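Local coordinates for protein transcription elongation factor SPT6 (Candida glabrata, PDB 3GXX) that acts, probably as a histone H3-H4 chaperone, to maintain chromatin structure during RNA polymerase II elongation, this chain being one SH2 domain of it, at residues A[60-65]-A[75-80]; A[31-36]-A[45-50]. The protein carries 2 engineered substitutions. All blocks are in the same frame, centred on the assembly; numbering follows the deposited sequence.

Interaction 1 (A[60-65]-A[75-80]); sequences DIQEME and VLVVEG. Engineered in segment 60-65: Met64 (natural residue Leu).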
ATOM      1  N   ASP A  60      -6.959  -1.128   2.835  1.00 22.53           N
ATOM      2  CA  ASP A  60      -6.319  -2.089   3.719  1.00 23.16           C
ATOM      3  C   ASP A  60      -5.616  -3.136   2.877  1.00 22.67           C
ATOM      4  O   ASP A  60      -6.125  -3.551   1.843  1.00 23.00           O
ATOM      5  CB  ASP A  60      -7.350  -2.757   4.665  1.00 22.75           C
ATOM      6  CG  ASP A  60      -7.980  -1.769   5.663  1.00 23.07           C
ATOM      7  OD1 ASP A  60      -7.337  -0.767   6.029  1.00 22.70           O
ATOM      8  OD2 ASP A  60      -9.138  -1.996   6.094  1.00 25.43           O
ATOM      9  N   ILE A  61      -4.432  -3.539   3.303  1.00 22.94           N
ATOM     10  CA  ILE A  61      -3.759  -4.694   2.699  1.00 23.61           C
ATOM     11  C   ILE A  61      -3.795  -5.832   3.702  1.00 24.42           C
ATOM     12  O   ILE A  61      -3.250  -5.689   4.802  1.00 24.54           O
ATOM     13  CB  ILE A  61      -2.327  -4.382   2.278  1.00 23.66           C
ATOM     14  CG1 ILE A  61      -2.308  -3.096   1.444  1.00 22.30           C
ATOM     15  CG2 ILE A  61      -1.728  -5.559   1.523  1.00 21.96           C
ATOM     16  CD1 ILE A  61      -0.934  -2.597   1.161  1.00 24.65           C
ATOM     17  N   GLN A  62      -4.517  -6.904   3.335  1.00 24.49           N
ATOM     18  CA  GLN A  62      -4.718  -8.065   4.173  1.00 25.70           C
ATOM     19  C   GLN A  62      -3.561  -9.033   3.963  1.00 27.01           C
ATOM     20  O   GLN A  62      -3.100  -9.251   2.833  1.00 26.70           O
ATOM     21  CB  GLN A  62      -6.038  -8.774   3.834  1.00 24.96           C
ATOM     22  CG  GLN A  62      -7.311  -7.945   4.016  1.00 25.20           C
ATOM     23  CD  GLN A  62      -8.568  -8.747   3.668  1.00 27.31           C
ATOM     24  OE1 GLN A  62      -8.953  -8.851   2.501  1.00 28.06           O
ATOM     25  NE2 GLN A  62      -9.210  -9.328   4.684  1.00 27.72           N
ATOM     26  N   GLU A  63      -3.135  -9.641   5.061  1.00 28.63           N
ATOM     27  CA  GLU A  63      -1.993 -10.517   5.061  1.00 30.31           C
ATOM     28  C   GLU A  63      -2.452 -11.860   5.549  1.00 30.95           C
ATOM     29  O   GLU A  63      -2.916 -11.994   6.683  1.00 31.13           O
ATOM     30  CB  GLU A  63      -0.886  -9.911   5.933  1.00 30.82           C
ATOM     31  CG  GLU A  63       0.385 -10.721   6.053  1.00 33.48           C
ATOM     32  CD  GLU A  63       1.544  -9.915   6.681  1.00 36.39           C
ATOM     33  OE1 GLU A  63       2.128  -9.061   5.980  1.00 36.88           O
ATOM     34  OE2 GLU A  63       1.885 -10.161   7.867  1.00 37.12           O
HETATM   35  N   MSE A  64      -2.351 -12.852   4.663  1.00 32.38           N
HETATM   36  CA  MSE A  64      -2.786 -14.224   4.937  1.00 33.27           C
HETATM   37  C   MSE A  64      -1.673 -15.225   4.612  1.00 34.42           C
HETATM   38  O   MSE A  64      -0.741 -14.900   3.864  1.00 34.61           O
HETATM   39  CB  MSE A  64      -4.001 -14.569   4.087  1.00 33.13           C
HETATM   40  CG  MSE A  64      -5.105 -13.569   4.122  1.00 32.74           C
HETATM   41 SE   MSE A  64      -6.487 -14.179   3.156  1.00 32.01          SE
HETATM   42  CE  MSE A  64      -7.374 -12.610   3.124  1.00 31.93           C
ATOM     43  N   GLU A  65      -1.788 -16.444   5.151  1.00 35.19           N
ATOM     44  CA  GLU A  65      -0.816 -17.508   4.906  1.00 36.54           C
ATOM     45  C   GLU A  65      -1.255 -18.441   3.778  1.00 36.81           C
ATOM     46  O   GLU A  65      -2.434 -18.508   3.442  1.00 36.93           O
ATOM     47  CB  GLU A  65      -0.572 -18.309   6.199  1.00 37.11           C
ATOM     48  CG  GLU A  65       0.413 -17.626   7.178  1.00 38.67           C
ATOM     49  CD  GLU A  65       0.045 -17.802   8.657  1.00 40.18           C
ATOM     50  OE1 GLU A  65      -0.272 -18.941   9.087  1.00 38.35           O
ATOM     51  OE2 GLU A  65       0.094 -16.776   9.387  1.00 41.16           O
ATOM     52  N   VAL A  75       0.704 -14.009   1.697  1.00 27.82           N
ATOM     53  CA  VAL A  75      -0.007 -13.536   0.517  1.00 27.58           C
ATOM     54  C   VAL A  75      -0.747 -12.248   0.883  1.00 27.49           C
ATOM     55  O   VAL A  75      -1.333 -12.150   1.973  1.00 27.78           O
ATOM     56  CB  VAL A  75      -0.928 -14.661  -0.085  1.00 27.88           C
ATOM     57  CG1 VAL A  75      -2.283 -14.765   0.621  1.00 28.25           C
ATOM     58  CG2 VAL A  75      -1.108 -14.495  -1.595  1.00 27.91           C
ATOM     59  N   LEU A  76      -0.642 -11.234   0.014  1.00 26.60           N
ATOM     60  CA  LEU A  76      -1.292  -9.947   0.225  1.00 25.04           C
ATOM     61  C   LEU A  76      -2.593  -9.915  -0.535  1.00 24.83           C
ATOM     62  O   LEU A  76      -2.691 -10.482  -1.640  1.00 24.68           O
ATOM     63  CB  LEU A  76      -0.389  -8.804  -0.211  1.00 25.11           C
ATOM     64  CG  LEU A  76       0.913  -8.752   0.577  1.00 24.51           C
ATOM     65  CD1 LEU A  76       1.734  -7.497   0.241  1.00 20.87           C
ATOM     66  CD2 LEU A  76       0.591  -8.818   2.080  1.00 22.32           C
ATOM     67  N   VAL A  77      -3.609  -9.316   0.084  1.00 23.96           N
ATOM     68  CA  VAL A  77      -4.951  -9.264  -0.517  1.00 24.48           C
ATOM     69  C   VAL A  77      -5.484  -7.830  -0.442  1.00 25.06           C
ATOM     70  O   VAL A  77      -5.614  -7.240   0.642  1.00 25.44           O
ATOM     71  CB  VAL A  77      -5.962 -10.346   0.064  1.00 24.39           C
ATOM     72  CG1 VAL A  77      -7.310 -10.297  -0.659  1.00 23.14           C
ATOM     73  CG2 VAL A  77      -5.391 -11.754  -0.054  1.00 22.92           C
ATOM     74  N   VAL A  78      -5.726  -7.253  -1.614  1.00 25.42           N
ATOM     75  CA  VAL A  78      -6.161  -5.874  -1.695  1.00 26.00           C
ATOM     76  C   VAL A  78      -7.418  -5.835  -2.525  1.00 27.03           C
ATOM     77  O   VAL A  78      -7.422  -6.246  -3.688  1.00 27.48           O
ATOM     78  CB  VAL A  78      -5.091  -4.921  -2.271  1.00 26.00           C
ATOM     79  CG1 VAL A  78      -5.601  -3.468  -2.225  1.00 26.02           C
ATOM     80  CG2 VAL A  78      -3.796  -5.038  -1.491  1.00 24.07           C
ATOM     81  N   GLU A  79      -8.490  -5.370  -1.893  1.00 27.67           N
ATOM     82  CA  GLU A  79      -9.819  -5.434  -2.470  1.00 28.72           C
ATOM     83  C   GLU A  79     -10.029  -6.741  -3.220  1.00 28.50           C
ATOM     84  O   GLU A  79     -10.702  -6.776  -4.246  1.00 28.56           O
ATOM     85  CB  GLU A  79     -10.130  -4.193  -3.337  1.00 28.88           C
ATOM     86  CG  GLU A  79     -10.668  -2.998  -2.521  1.00 30.68           C
ATOM     87  CD  GLU A  79     -11.643  -3.427  -1.397  1.00 34.67           C
ATOM     88  OE1 GLU A  79     -12.773  -3.931  -1.703  1.00 34.96           O
ATOM     89  OE2 GLU A  79     -11.267  -3.247  -0.209  1.00 35.12           O
ATOM     90  N   GLY A  80      -9.442  -7.818  -2.703  1.00 28.48           N
ATOM     91  CA  GLY A  80      -9.755  -9.157  -3.214  1.00 28.26           C
ATOM     92  C   GLY A  80      -9.040  -9.598  -4.489  1.00 28.01           C
ATOM     93  O   GLY A  80      -9.492 -10.548  -5.147  1.00 28.24           O
TER
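Ile61 and Val78 illustrate how branched side chains on neighbouring antiparallel strands mesh. One methyl of Val78, CG2, lies against both branches of the isoleucine, 3.7 Å from Ile61 CG2 and nearly as close to CG1. Ile61 CG2 also serves Leu76, reaching to within 3.9 Å of Leu76 CB, so one methyl fills the dip between Leu76 and Val78. It can do so because it stands opposite the backbone nitrogen, while CG1 occupies the place beside that nitrogen (chi1 -50°). On this face Leu76 packs on Leu86 and Ile89 of helix 86-98, and Val78 on Ile89 and Tyr93.

The other side of the pair carries Gln62, Met64, Val75 and Val77. Met64, an engineered selenomethionine where the natural residue is leucine, touches at both ends of its side chain: CB rests 3.9 Å from Val75 CG1, and the extended chain brings CE to 3.8 Å from Val77 CG2. The two methyls of Val77 are thus divided between neighbours, since CG1 meets the amide oxygen OE1 of Gln62 at 3.8 Å. Arg82 of strand 81-83 touches Met64, Val75 and Val77 on this side.

Between these layers the backbones are laced by two reciprocal pairs of hydrogen bonds, Gln62 with Val77 and Met64 with Val75. The Met64 N to Val75 O bond, 3.0 Å, is almost straight at 175°. In the intervening non-hydrogen-bonded pair, Glu63 and Leu76, the CA of Leu76 sits 3.2 Å from Gln62 O, a CA-H...O contact. Strands 55-65 and 74-78 thus form a twisted antiparallel hairpin, one face of it packed on helix 86-98, in the central sheet of an SH2 domain.

Interaction 2 (A[31-36]-A[45-50]); sequences GDFVIR and LAITWK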
ATOM      1  N   GLY A  31      -2.275  10.475  -8.101  1.00 22.15           N
ATOM      2  CA  GLY A  31      -1.943   9.106  -8.391  1.00 22.03           C
ATOM      3  C   GLY A  31      -0.732   8.608  -7.629  1.00 22.56           C
ATOM      4  O   GLY A  31      -0.499   7.405  -7.593  1.00 23.69           O
ATOM      5  N   ASP A  32       0.072   9.501  -7.051  1.00 21.96           N
ATOM      6  CA  ASP A  32       1.118   9.044  -6.141  1.00 22.51           C
ATOM      7  C   ASP A  32       0.502   8.383  -4.936  1.00 22.09           C
ATOM      8  O   ASP A  32      -0.670   8.575  -4.640  1.00 21.42           O
ATOM      9  CB  ASP A  32       2.083  10.164  -5.713  1.00 22.06           C
ATOM     10  CG  ASP A  32       2.961  10.641  -6.863  1.00 24.88           C
ATOM     11  OD1 ASP A  32       3.513   9.803  -7.630  1.00 27.51           O
ATOM     12  OD2 ASP A  32       3.080  11.872  -7.039  1.00 25.69           O
ATOM     13  N   PHE A  33       1.317   7.601  -4.250  1.00 21.90           N
ATOM     14  CA  PHE A  33       0.838   6.739  -3.199  1.00 22.58           C
ATOM     15  C   PHE A  33       2.031   6.281  -2.347  1.00 23.27           C
ATOM     16  O   PHE A  33       3.199   6.412  -2.745  1.00 23.22           O
ATOM     17  CB  PHE A  33       0.144   5.523  -3.823  1.00 22.82           C
ATOM     18  CG  PHE A  33       1.081   4.633  -4.623  1.00 23.71           C
ATOM     19  CD1 PHE A  33       1.675   3.508  -4.023  1.00 22.23           C
ATOM     20  CD2 PHE A  33       1.385   4.917  -5.959  1.00 22.85           C
ATOM     21  CE1 PHE A  33       2.537   2.667  -4.752  1.00 22.53           C
ATOM     22  CE2 PHE A  33       2.291   4.096  -6.681  1.00 23.93           C
ATOM     23  CZ  PHE A  33       2.863   2.971  -6.074  1.00 22.66           C
ATOM     24  N   VAL A  34       1.713   5.759  -1.173  1.00 23.18           N
ATOM     25  CA  VAL A  34       2.633   5.038  -0.317  1.00 23.37           C
ATOM     26  C   VAL A  34       1.918   3.785   0.211  1.00 24.04           C
ATOM     27  O   VAL A  34       0.653   3.749   0.360  1.00 24.72           O
ATOM     28  CB  VAL A  34       2.967   5.872   0.937  1.00 23.94           C
ATOM     29  CG1 VAL A  34       3.738   7.093   0.550  1.00 24.58           C
ATOM     30  CG2 VAL A  34       1.710   6.324   1.636  1.00 21.98           C
ATOM     31  N   ILE A  35       2.716   2.782   0.523  1.00 23.35           N
ATOM     32  CA  ILE A  35       2.324   1.738   1.456  1.00 22.03           C
ATOM     33  C   ILE A  35       2.727   2.309   2.813  1.00 22.16           C
ATOM     34  O   ILE A  35       3.838   2.796   2.965  1.00 20.72           O
ATOM     35  CB  ILE A  35       3.150   0.456   1.164  1.00 22.12           C
ATOM     36  CG1 ILE A  35       3.185   0.152  -0.336  1.00 21.02           C
ATOM     37  CG2 ILE A  35       2.720  -0.701   2.013  1.00 21.06           C
ATOM     38  CD1 ILE A  35       1.792  -0.005  -1.018  1.00 21.54           C
ATOM     39  N   ARG A  36       1.853   2.206   3.816  1.00 22.81           N
ATOM     40  CA  ARG A  36       2.092   2.802   5.124  1.00 23.26           C
ATOM     41  C   ARG A  36       1.509   1.859   6.196  1.00 24.98           C
ATOM     42  O   ARG A  36       0.964   0.757   5.874  1.00 26.75           O
ATOM     43  CB  ARG A  36       1.398   4.156   5.207  1.00 23.20           C
ATOM     44  CG  ARG A  36      -0.088   4.032   4.899  1.00 23.11           C
ATOM     45  CD  ARG A  36      -0.930   4.569   6.002  1.00 21.83           C
ATOM     46  NE  ARG A  36      -2.325   4.686   5.559  1.00 22.22           N
ATOM     47  CZ  ARG A  36      -3.351   4.206   6.253  1.00 23.16           C
ATOM     48  NH1 ARG A  36      -3.085   3.627   7.416  1.00 20.04           N
ATOM     49  NH2 ARG A  36      -4.633   4.338   5.811  1.00 19.68           N
ATOM     50  N   LEU A  45      -1.027  -3.122   7.380  1.00 22.63           N
ATOM     51  CA  LEU A  45      -0.548  -2.449   6.176  1.00 22.08           C
ATOM     52  C   LEU A  45      -1.714  -1.716   5.528  1.00 21.66           C
ATOM     53  O   LEU A  45      -2.853  -2.161   5.676  1.00 20.23           O
ATOM     54  CB  LEU A  45       0.017  -3.477   5.189  1.00 22.00           C
ATOM     55  CG  LEU A  45       1.291  -4.271   5.591  1.00 23.57           C
ATOM     56  CD1 LEU A  45       1.614  -5.411   4.608  1.00 21.67           C
ATOM     57  CD2 LEU A  45       2.469  -3.319   5.723  1.00 22.72           C
ATOM     58  N   ALA A  46      -1.440  -0.607   4.822  1.00 20.69           N
ATOM     59  CA  ALA A  46      -2.466  -0.016   3.975  1.00 20.96           C
ATOM     60  C   ALA A  46      -1.825   0.716   2.818  1.00 22.28           C
ATOM     61  O   ALA A  46      -0.658   1.102   2.905  1.00 23.43           O
ATOM     62  CB  ALA A  46      -3.352   0.966   4.787  1.00 20.06           C
ATOM     63  N   ILE A  47      -2.599   0.959   1.759  1.00 23.66           N
ATOM     64  CA  ILE A  47      -2.214   1.899   0.684  1.00 24.46           C
ATOM     65  C   ILE A  47      -3.007   3.193   0.807  1.00 24.38           C
ATOM     66  O   ILE A  47      -4.231   3.170   0.998  1.00 24.54           O
ATOM     67  CB  ILE A  47      -2.604   1.352  -0.705  1.00 24.73           C
ATOM     68  CG1 ILE A  47      -2.179  -0.086  -0.782  1.00 26.63           C
ATOM     69  CG2 ILE A  47      -1.960   2.171  -1.835  1.00 23.76           C
ATOM     70  CD1 ILE A  47      -2.793  -0.777  -1.935  1.00 28.70           C
ATOM     71  N   THR A  48      -2.309   4.309   0.634  1.00 23.75           N
ATOM     72  CA  THR A  48      -2.924   5.601   0.584  1.00 23.15           C
ATOM     73  C   THR A  48      -2.454   6.254  -0.703  1.00 23.52           C
ATOM     74  O   THR A  48      -1.282   6.234  -0.991  1.00 24.13           O
ATOM     75  CB  THR A  48      -2.493   6.405   1.780  1.00 22.95           C
ATOM     76  OG1 THR A  48      -3.015   5.777   2.958  1.00 22.66           O
ATOM     77  CG2 THR A  48      -3.011   7.856   1.682  1.00 23.22           C
ATOM     78  N   TRP A  49      -3.361   6.826  -1.475  1.00 23.25           N
ATOM     79  CA  TRP A  49      -2.978   7.510  -2.690  1.00 23.59           C
ATOM     80  C   TRP A  49      -3.803   8.734  -2.938  1.00 23.19           C
ATOM     81  O   TRP A  49      -4.902   8.868  -2.410  1.00 23.31           O
ATOM     82  CB  TRP A  49      -3.078   6.592  -3.888  1.00 24.27           C
ATOM     83  CG  TRP A  49      -4.303   5.767  -3.930  1.00 26.43           C
ATOM     84  CD1 TRP A  49      -4.656   4.767  -3.055  1.00 28.38           C
ATOM     85  CD2 TRP A  49      -5.332   5.817  -4.910  1.00 26.35           C
ATOM     86  NE1 TRP A  49      -5.828   4.190  -3.441  1.00 27.31           N
ATOM     87  CE2 TRP A  49      -6.274   4.817  -4.572  1.00 26.73           C
ATOM     88  CE3 TRP A  49      -5.551   6.603  -6.034  1.00 27.83           C
ATOM     89  CZ2 TRP A  49      -7.411   4.591  -5.307  1.00 28.18           C
ATOM     90  CZ3 TRP A  49      -6.689   6.381  -6.779  1.00 31.63           C
ATOM     91  CH2 TRP A  49      -7.612   5.382  -6.411  1.00 31.96           C
ATOM     92  N   LYS A  50      -3.267   9.625  -3.760  1.00 22.82           N
ATOM     93  CA  LYS A  50      -3.850  10.935  -3.962  1.00 22.68           C
ATOM     94  C   LYS A  50      -4.787  10.948  -5.156  1.00 23.25           C
ATOM     95  O   LYS A  50      -4.370  10.732  -6.276  1.00 23.68           O
ATOM     96  CB  LYS A  50      -2.733  11.951  -4.135  1.00 22.27           C
ATOM     97  CG  LYS A  50      -3.202  13.376  -4.258  1.00 22.21           C
ATOM     98  CD  LYS A  50      -2.032  14.331  -4.423  1.00 22.08           C
ATOM     99  CE  LYS A  50      -2.501  15.766  -4.325  1.00 22.65           C
ATOM    100  NZ  LYS A  50      -1.387  16.739  -4.400  1.00 21.75           N
TER
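Arg36 reaches across to strand 45-50 and gives its NE hydrogen to the hydroxyl of Thr48: NE to OG1 is 2.9 Å, the N-H...O angle is 171°, and the oxygen lies at the guanidinium edge, practically in its plane. Beneath the flat group sits Ala46, whose CB is 3.6 Å from Arg36 CZ and covers one face over its centre. The side chain gets there by setting CG between the backbone nitrogen and the carbonyl carbon (chi1 56°) and then bending at CG, which folds it back over its partner strand. His58 takes a further hydrogen bond from Arg36 NH2 and has a weak one with the threonine hydroxyl.

The run Phe33-Val34-Ile35-Arg36 matches the FLVR signature of SH2 domains, whose arginine receives the phosphate of phosphotyrosine; Arg36 probably lines the corresponding pocket here.

Backbone donors and acceptors pair in the same strands. Val34 and Thr48 exchange two bonds, each 3.0 Å between N and O, and Arg36 and Ala46 exchange another two, although Ala46 N approaches Arg36 O from well off the carbonyl plane. The hydrogen bonding begins before strand 33-37: Lys50 N binds Asp32 O at 2.9 Å, and Gly31 N binds Lys50 O at 2.8 Å. At their far ends, Asp32 pairs with Lys97 and Lys50 NZ bonds to Lys28 O.

On the opposite face, Phe33 and Trp49 are a non-hydrogen-bonded pair, their CB atoms only 3.4 Å apart before the rings part company. Phe33 stacks on Tyr12, while Trp49 meets Tyr93 edge-to-face. Farther along, Ile35 CD1 lies 4.0 Å from Ile47 CG1, the two side chains pointing the same way.

The two contacts are successive hairpins of one antiparallel sheet, their centres about 15 Å apart, and strands 45-52 and 55-65 bring them together. The join has a polar and an apolar component: Ile61 N lies 3.2 Å from Leu45 O, probably a hydrogen bond, and Ile61 CD1 presses to 3.4 Å from Ile47 CG1. Val78 adds its CG1, 3.9 Å from Ile47 CD1, so residues 75-80 reach past residues 60-65 to interaction 2. Tyr93 of helix 86-98 touches both Ile47 and Val78 on this side. Arg36, in the probable phosphate pocket, lies on the other face of the sheet, so the side chains that join the two interactions lie on the face away from that pocket.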